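Local coordinates for protein Atg1 tMIT (Kluyveromyces marxianus, PDB 4P1N) that forms the tandem MIT region of Atg1, a serine/threonine protein kinase essential for autophagy and required for autophagosome formation, at residues Tyr25-Ile35 with Arg149-Leu160. Numbering follows the deposited sequence.
Sequences YSFAEMKFSQI and RFNECLDKAEFL
The Tyr25 ring lies between two aliphatic groups: CD of Arg149 stands over the centre of one face in a CH-pi contact, 3.9 Å from the centroid and 10° off the normal, and CG of its own helix neighbour Glu29 covers the opposite face nearer the rim. At the edge, SG of Cys153 approaches CD1 at 3.7 Å, while OE2 of Glu152 lies in the ring plane and accepts a hydrogen bond from OH of Tyr25 at 2.5 Å. The Phe32 ring carries CD of Lys156 over one face, and CD2 of Phe159 meets its edge at CE1, 4.0 Å away; CD1 of Leu160 adds an oblique contact. The two helices, 10-33 and 137-170, belong to the first MIT domain, a three-helix fold, and run roughly parallel here, their axes at 34°; Tyr25 is a knob in the hole formed by Arg149, Glu152, Cys153 and Lys156. With CG anti to the backbone N (chi1 180°) and the chain extended beyond it, the Glu152 carboxylate is carried across to the Tyr25 hydroxyl. Its OE1 is gripped side-on by NE and NH2 of Arg149, and its OE2 also takes NZ of Lys156 on the anti lone pair. With an alanine here the carboxylate is gone, which would probably leave the Tyr25 hydroxyl without its acceptor, Arg149 without this side-on partner, and Lys156 with one carboxylate instead of two. NZ of Lys156 also bridges to OE2 of Glu29 at 2.7 Å, an oxygen that Tyr109 of helix 95-129 bonds as well, while Arg149 pairs with Asp148 of the second subunit.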
loop_
_atom_site.group_PDB
_atom_site.type_symbol
_atom_site.label_atom_id
_atom_site.label_comp_id
_atom_site.label_asym_id
_atom_site.label_seq_id
_atom_site.Cartn_x
_atom_site.Cartn_y
_atom_site.Cartn_z
ATOM N N TYR B 25 6.827 3.715 9.022
ATOM C CA TYR B 25 7.038 4.540 7.869
ATOM C C TYR B 25 6.612 5.972 8.152
ATOM O O TYR B 25 7.339 6.921 7.772
ATOM C CB TYR B 25 6.317 3.946 6.665
ATOM C CG TYR B 25 6.105 4.876 5.493
ATOM C CD1 TYR B 25 7.050 5.010 4.534
ATOM C CD2 TYR B 25 4.897 5.619 5.342
ATOM C CE1 TYR B 25 6.887 5.864 3.484
ATOM C CE2 TYR B 25 4.710 6.473 4.258
ATOM C CZ TYR B 25 5.688 6.570 3.317
ATOM O OH TYR B 25 5.552 7.402 2.220
ATOM N N SER B 26 5.442 6.147 8.772
ATOM C CA SER B 26 4.943 7.515 9.045
ATOM C C SER B 26 5.877 8.240 10.047
ATOM O O SER B 26 6.054 9.435 9.971
ATOM C CB SER B 26 3.521 7.518 9.603
ATOM O OG SER B 26 2.666 6.638 8.884
ATOM N N PHE B 27 6.482 7.504 10.969
ATOM C CA PHE B 27 7.459 8.084 11.909
ATOM C C PHE B 27 8.685 8.481 11.125
ATOM O O PHE B 27 9.113 9.617 11.213
ATOM C CB PHE B 27 7.733 7.084 13.056
ATOM C CG PHE B 27 8.594 7.597 14.195
ATOM C CD1 PHE B 27 8.752 8.954 14.475
ATOM C CD2 PHE B 27 9.200 6.674 15.049
ATOM C CE1 PHE B 27 9.524 9.383 15.571
ATOM C CE2 PHE B 27 9.953 7.082 16.141
ATOM C CZ PHE B 27 10.107 8.449 16.414
ATOM N N ALA B 28 9.235 7.590 10.310
ATOM C CA ALA B 28 10.340 7.975 9.417
ATOM C C ALA B 28 10.053 9.214 8.584
ATOM O O ALA B 28 10.930 10.095 8.430
ATOM C CB ALA B 28 10.746 6.842 8.484
ATOM N N GLU B 29 8.870 9.278 8.014
ATOM C CA GLU B 29 8.471 10.434 7.190
ATOM C C GLU B 29 8.356 11.738 7.956
ATOM O O GLU B 29 8.609 12.798 7.390
ATOM C CB GLU B 29 7.123 10.197 6.516
ATOM C CG GLU B 29 7.166 9.153 5.442
ATOM C CD GLU B 29 7.642 9.730 4.126
ATOM O OE1 GLU B 29 6.919 10.626 3.615
ATOM O OE2 GLU B 29 8.718 9.297 3.586
ATOM N N MET B 30 7.923 11.661 9.210
ATOM C CA MET B 30 7.879 12.837 10.064
ATOM C C MET B 30 9.333 13.362 10.350
ATOM O O MET B 30 9.558 14.547 10.414
ATOM C CB MET B 30 7.105 12.516 11.338
ATOM C CG MET B 30 7.056 13.643 12.361
ATOM S SD MET B 30 8.560 13.686 13.372
ATOM C CE MET B 30 8.029 12.787 14.832
ATOM N N LYS B 31 10.316 12.479 10.472
ATOM C CA LYS B 31 11.699 12.916 10.637
ATOM C C LYS B 31 12.245 13.394 9.305
ATOM O O LYS B 31 12.891 14.416 9.248
ATOM C CB LYS B 31 12.585 11.798 11.145
ATOM C CG LYS B 31 12.241 11.286 12.514
ATOM C CD LYS B 31 12.550 12.319 13.562
ATOM C CE LYS B 31 12.529 11.737 14.963
ATOM N NZ LYS B 31 13.300 12.645 15.843
ATOM N N PHE B 32 11.953 12.656 8.237
ATOM C CA PHE B 32 12.412 12.986 6.902
ATOM C C PHE B 32 11.944 14.387 6.494
ATOM O O PHE B 32 12.737 15.168 5.969
ATOM C CB PHE B 32 11.899 11.968 5.893
ATOM C CG PHE B 32 12.551 12.042 4.547
ATOM C CD1 PHE B 32 13.869 11.670 4.382
ATOM C CD2 PHE B 32 11.837 12.450 3.440
ATOM C CE1 PHE B 32 14.487 11.739 3.141
ATOM C CE2 PHE B 32 12.436 12.518 2.191
ATOM C CZ PHE B 32 13.759 12.142 2.032
ATOM N N SER B 33 10.675 14.684 6.731
ATOM C CA SER B 33 10.099 16.008 6.408
ATOM C C SER B 33 10.860 17.188 6.977
ATOM O O SER B 33 11.036 18.185 6.287
ATOM C CB SER B 33 8.669 16.104 6.898
ATOM O OG SER B 33 7.812 15.822 5.837
ATOM N N GLN B 34 11.328 17.071 8.219
ATOM C CA GLN B 34 12.105 18.161 8.860
ATOM C C GLN B 34 13.470 18.362 8.226
ATOM O O GLN B 34 14.220 19.254 8.619
ATOM C CB GLN B 34 12.293 17.923 10.360
ATOM C CG GLN B 34 11.001 17.797 11.149
ATOM C CD GLN B 34 11.257 17.220 12.530
ATOM O OE1 GLN B 34 12.119 17.706 13.257
ATOM N NE2 GLN B 34 10.525 16.180 12.897
ATOM N N ILE B 35 13.794 17.525 7.252
ATOM C CA ILE B 35 15.025 17.627 6.483
ATOM C C ILE B 35 14.792 18.318 5.133
ATOM O O ILE B 35 15.725 18.860 4.550
ATOM C CB ILE B 35 15.613 16.211 6.292
ATOM C CG1 ILE B 35 16.278 15.764 7.586
ATOM C CG2 ILE B 35 16.589 16.115 5.124
ATOM C CD1 ILE B 35 16.139 14.278 7.792
ATOM N N ARG B 149 6.022 0.615 -0.816
ATOM C CA ARG B 149 6.692 1.194 0.371
ATOM C C ARG B 149 8.123 0.740 0.529
ATOM O O ARG B 149 9.004 1.535 0.889
ATOM C CB ARG B 149 5.923 0.886 1.660
ATOM C CG ARG B 149 4.556 1.531 1.691
ATOM C CD ARG B 149 4.569 3.084 1.822
ATOM N NE ARG B 149 4.819 3.744 0.556
ATOM C CZ ARG B 149 4.029 3.674 -0.513
ATOM N NH1 ARG B 149 2.889 3.014 -0.488
ATOM N NH2 ARG B 149 4.383 4.237 -1.628
ATOM N N PHE B 150 8.381 -0.522 0.201
ATOM C CA PHE B 150 9.730 -1.077 0.262
ATOM C C PHE B 150 10.656 -0.285 -0.659
ATOM O O PHE B 150 11.701 0.153 -0.218
ATOM C CB PHE B 150 9.692 -2.556 -0.101
ATOM C CG PHE B 150 10.974 -3.269 0.093
ATOM C CD1 PHE B 150 11.952 -3.205 -0.859
ATOM C CD2 PHE B 150 11.198 -3.987 1.233
ATOM C CE1 PHE B 150 13.162 -3.847 -0.680
ATOM C CE2 PHE B 150 12.411 -4.662 1.426
ATOM C CZ PHE B 150 13.387 -4.590 0.463
ATOM N N ASN B 151 10.256 -0.060 -1.913
ATOM C CA ASN B 151 11.076 0.673 -2.897
ATOM C C ASN B 151 11.250 2.124 -2.533
ATOM O O ASN B 151 12.346 2.654 -2.632
ATOM C CB ASN B 151 10.471 0.574 -4.309
ATOM C CG ASN B 151 10.536 -0.842 -4.836
ATOM O OD1 ASN B 151 11.382 -1.606 -4.406
ATOM N ND2 ASN B 151 9.674 -1.193 -5.759
ATOM N N GLU B 152 10.172 2.759 -2.093
ATOM C CA GLU B 152 10.271 4.101 -1.532
ATOM C C GLU B 152 11.228 4.182 -0.307
ATOM O O GLU B 152 12.113 5.057 -0.254
ATOM C CB GLU B 152 8.879 4.624 -1.158
ATOM C CG GLU B 152 8.881 6.027 -0.559
ATOM C CD GLU B 152 7.509 6.454 -0.045
ATOM O OE1 GLU B 152 6.520 5.716 -0.246
ATOM O OE2 GLU B 152 7.431 7.531 0.567
ATOM N N CYS B 153 11.054 3.303 0.683
ATOM C CA CYS B 153 11.906 3.348 1.892
ATOM C C CYS B 153 13.387 3.136 1.553
ATOM O O CYS B 153 14.308 3.779 2.153
ATOM C CB CYS B 153 11.460 2.307 2.932
ATOM S SG CYS B 153 9.888 2.783 3.668
ATOM N N LEU B 154 13.611 2.186 0.660
ATOM C CA LEU B 154 14.937 1.887 0.206
ATOM C C LEU B 154 15.565 3.109 -0.507
ATOM O O LEU B 154 16.727 3.426 -0.249
ATOM C CB LEU B 154 14.932 0.704 -0.745
ATOM C CG LEU B 154 15.928 -0.427 -0.536
ATOM C CD1 LEU B 154 16.202 -1.002 -1.904
ATOM C CD2 LEU B 154 17.229 -0.037 0.162
ATOM N N ASP B 155 14.824 3.765 -1.420
ATOM C CA ASP B 155 15.369 4.964 -2.075
ATOM C C ASP B 155 15.697 6.075 -1.082
ATOM O O ASP B 155 16.767 6.690 -1.162
ATOM C CB ASP B 155 14.433 5.507 -3.143
ATOM C CG ASP B 155 14.341 4.595 -4.357
ATOM O OD1 ASP B 155 15.118 3.615 -4.443
ATOM O OD2 ASP B 155 13.476 4.850 -5.218
ATOM N N LYS B 156 14.787 6.332 -0.151
ATOM C CA LYS B 156 15.020 7.318 0.895
ATOM C C LYS B 156 16.186 6.983 1.834
ATOM O O LYS B 156 17.000 7.869 2.184
ATOM C CB LYS B 156 13.739 7.613 1.661
ATOM C CG LYS B 156 12.792 8.416 0.808
ATOM C CD LYS B 156 11.444 8.692 1.437
ATOM C CE LYS B 156 10.553 9.467 0.431
ATOM N NZ LYS B 156 9.147 9.560 0.947
ATOM N N ALA B 157 16.283 5.727 2.245
ATOM C CA ALA B 157 17.392 5.306 3.097
ATOM C C ALA B 157 18.751 5.423 2.377
ATOM O O ALA B 157 19.729 5.814 2.992
ATOM C CB ALA B 157 17.200 3.889 3.570
ATOM N N GLU B 158 18.813 5.078 1.091
ATOM C CA GLU B 158 20.053 5.222 0.322
ATOM C C GLU B 158 20.434 6.689 0.184
ATOM O O GLU B 158 21.603 7.069 0.322
ATOM C CB GLU B 158 19.939 4.618 -1.079
ATOM C CG GLU B 158 19.988 3.100 -1.150
ATOM C CD GLU B 158 21.385 2.524 -0.919
ATOM O OE1 GLU B 158 22.299 3.244 -0.439
ATOM O OE2 GLU B 158 21.572 1.323 -1.216
ATOM N N PHE B 159 19.452 7.512 -0.114
ATOM C CA PHE B 159 19.684 8.933 -0.144
ATOM C C PHE B 159 20.289 9.343 1.191
ATOM O O PHE B 159 21.382 9.913 1.210
ATOM C CB PHE B 159 18.405 9.670 -0.469
ATOM C CG PHE B 159 18.458 11.138 -0.204
ATOM C CD1 PHE B 159 19.184 11.980 -1.025
ATOM C CD2 PHE B 159 17.728 11.692 0.848
ATOM C CE1 PHE B 159 19.216 13.347 -0.783
ATOM C CE2 PHE B 159 17.760 13.048 1.096
ATOM C CZ PHE B 159 18.497 13.881 0.276
ATOM N N LEU B 160 19.640 8.990 2.299
ATOM C CA LEU B 160 20.127 9.396 3.628
ATOM C C LEU B 160 21.504 8.847 3.986
ATOM O O LEU B 160 22.286 9.516 4.678
ATOM C CB LEU B 160 19.132 9.028 4.730
ATOM C CG LEU B 160 17.801 9.809 4.759
ATOM C CD1 LEU B 160 16.732 9.059 5.532
ATOM C CD2 LEU B 160 17.967 11.197 5.347
#